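Local coordinates for cell division control protein Cdc48 (Mycobacterium smegmatis, PDB 5E7P) that probably binds and hydrolyses ATP as a tandem AAA ATPase of the Cdc48 family, at residues L523-P528 and N630-I635. Sequence-based numbering, arbitrary orientation.
Sequences LLYGPP and NRPDLI. With ADP (adenosine-5'-diphosphate), chain D.
Leu523, in a strand of the second AAA module (a P-loop NTPase fold), meets tip to tip Ile635 of the loop that follows the neighbouring parallel strand. Strand 521-525 leads into the P-loop at Gly526-Pro528; strand 623-629 ends just before Asn630, the sensor-1 position of AAA proteins. Beyond it the chain makes a short 3-10 turn over 632-634; Pro632, at its head, and Ile635, just past it, fill the hollows beside strand 521-525. Leu523, its CG swung anti to the backbone N (chi1 178°), brings CD1 to 3.9 Å from Ile635 CD1, with Ile587 flanking both. Pro632 is the central bump: its ring-fixed phi (-67°) suits the first residue of the turn, and its CB lies 4.3 Å from Leu523 CD2, its CG 4.1 Å from Tyr525 CD2. The Tyr525 ring, a wide apolar surface, and the proline cross at about a right angle, and Phe741 meets the ring edge-to-face. Nearer the nucleotide, glycine suits position 526 because a CB would be crowded by Pro527 CD; its carbonyl O faces Asn630, whose side chain slants across the Pro528 ring and reaches the ADP beta-phosphate. Asn630 CA sits 3.5 Å from Gly526 O in a CA-H...O contact, with 152° at the hydrogen.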
# COMPACT_ATOMS: atom_id res chain seq x y z
N LEU A 523 -19.72 14.61 5.98
CA LEU A 523 -19.28 14.33 7.34
C LEU A 523 -19.80 12.97 7.79
O LEU A 523 -21.00 12.78 7.98
CB LEU A 523 -19.74 15.40 8.32
CG LEU A 523 -19.33 15.08 9.77
CD1 LEU A 523 -17.82 15.15 9.93
CD2 LEU A 523 -20.02 16.00 10.77
N LEU A 524 -18.88 12.02 7.94
CA LEU A 524 -19.22 10.67 8.35
C LEU A 524 -18.96 10.53 9.84
O LEU A 524 -17.84 10.76 10.30
CB LEU A 524 -18.37 9.68 7.56
CG LEU A 524 -18.84 8.23 7.47
CD1 LEU A 524 -20.20 8.14 6.83
CD2 LEU A 524 -17.84 7.43 6.67
N TYR A 525 -19.98 10.16 10.61
CA TYR A 525 -19.83 10.08 12.06
C TYR A 525 -20.63 8.94 12.68
O TYR A 525 -21.76 8.65 12.28
CB TYR A 525 -20.21 11.41 12.72
CG TYR A 525 -21.64 11.83 12.47
CD1 TYR A 525 -21.98 12.59 11.35
CD2 TYR A 525 -22.66 11.46 13.34
CE1 TYR A 525 -23.28 12.97 11.11
CE2 TYR A 525 -23.96 11.84 13.11
CZ TYR A 525 -24.27 12.59 11.99
OH TYR A 525 -25.57 12.97 11.76
N GLY A 526 -20.02 8.28 13.67
CA GLY A 526 -20.69 7.22 14.39
C GLY A 526 -19.88 6.80 15.60
O GLY A 526 -18.75 7.26 15.78
N PRO A 527 -20.45 5.93 16.45
CA PRO A 527 -19.74 5.41 17.62
C PRO A 527 -18.55 4.55 17.19
O PRO A 527 -18.57 4.01 16.08
CB PRO A 527 -20.79 4.54 18.31
CG PRO A 527 -21.76 4.18 17.24
CD PRO A 527 -21.80 5.36 16.31
N PRO A 528 -17.52 4.44 18.04
CA PRO A 528 -16.30 3.70 17.71
C PRO A 528 -16.57 2.24 17.39
O PRO A 528 -17.53 1.66 17.89
CB PRO A 528 -15.47 3.80 19.00
CG PRO A 528 -15.98 5.02 19.69
CD PRO A 528 -17.45 5.06 19.38
N ASN A 630 -15.71 10.47 15.57
CA ASN A 630 -16.57 9.83 16.56
C ASN A 630 -17.27 10.88 17.42
O ASN A 630 -18.21 10.58 18.15
CB ASN A 630 -15.77 8.87 17.45
CG ASN A 630 -15.14 7.74 16.67
OD1 ASN A 630 -15.83 6.90 16.08
ND2 ASN A 630 -13.81 7.70 16.65
N ARG A 631 -16.79 12.12 17.33
CA ARG A 631 -17.33 13.23 18.11
C ARG A 631 -17.56 14.46 17.25
O ARG A 631 -16.73 15.37 17.23
CB ARG A 631 -16.38 13.58 19.26
CG ARG A 631 -16.12 12.44 20.24
CD ARG A 631 -17.39 12.03 20.96
NE ARG A 631 -17.97 13.13 21.73
CZ ARG A 631 -17.56 13.49 22.94
NH1 ARG A 631 -16.57 12.85 23.53
NH2 ARG A 631 -18.15 14.51 23.57
N PRO A 632 -18.70 14.51 16.54
CA PRO A 632 -19.03 15.62 15.64
C PRO A 632 -19.27 16.93 16.37
O PRO A 632 -19.08 18.00 15.79
CB PRO A 632 -20.32 15.15 14.96
CG PRO A 632 -20.92 14.19 15.93
CD PRO A 632 -19.76 13.49 16.56
N ASP A 633 -19.67 16.86 17.64
CA ASP A 633 -19.97 18.05 18.42
C ASP A 633 -18.72 18.85 18.79
O ASP A 633 -18.81 19.99 19.25
CB ASP A 633 -20.77 17.69 19.68
CG ASP A 633 -20.11 16.59 20.48
OD1 ASP A 633 -19.63 15.60 19.87
OD2 ASP A 633 -20.07 16.70 21.73
N LEU A 634 -17.55 18.25 18.59
CA LEU A 634 -16.29 18.91 18.90
C LEU A 634 -15.68 19.56 17.66
O LEU A 634 -14.55 20.06 17.71
CB LEU A 634 -15.30 17.91 19.50
CG LEU A 634 -15.71 17.28 20.83
CD1 LEU A 634 -14.74 16.19 21.24
CD2 LEU A 634 -15.81 18.35 21.92
N ILE A 635 -16.42 19.56 16.56
CA ILE A 635 -15.97 20.21 15.33
C ILE A 635 -16.48 21.65 15.29
O ILE A 635 -17.61 21.92 15.68
CB ILE A 635 -16.49 19.47 14.09
CG1 ILE A 635 -16.10 17.99 14.15
CG2 ILE A 635 -15.95 20.10 12.81
CD1 ILE A 635 -16.74 17.15 13.06
PB ADP D . -13.55 3.86 14.57
O1B ADP D . -13.28 3.13 15.86
O2B ADP D . -12.66 5.06 14.37
O3B ADP D . -15.01 4.12 14.29
PA ADP D . -13.96 1.73 12.69
O1A ADP D . -15.37 1.82 13.22
O2A ADP D . -13.70 1.85 11.21
O3A ADP D . -13.03 2.82 13.44
O5' ADP D . -13.36 0.30 13.14
C5' ADP D . -12.08 -0.14 12.68
C4' ADP D . -12.02 -1.66 12.80
O4' ADP D . -13.30 -2.20 13.16
C3' ADP D . -11.62 -2.31 11.48
O3' ADP D . -10.24 -2.70 11.51
C2' ADP D . -12.52 -3.52 11.34
O2' ADP D . -11.77 -4.72 11.55
C1' ADP D . -13.59 -3.39 12.41
N9 ADP D . -14.90 -3.23 11.73
C8 ADP D . -15.69 -2.15 11.80
N7 ADP D . -16.82 -2.30 11.07
C5 ADP D . -16.75 -3.52 10.49
C6 ADP D . -17.62 -4.31 9.59
N6 ADP D . -18.80 -3.82 9.15
N1 ADP D . -17.19 -5.54 9.23
C2 ADP D . -16.02 -6.03 9.67
N3 ADP D . -15.18 -5.37 10.49
C4 ADP D . -15.49 -4.13 10.93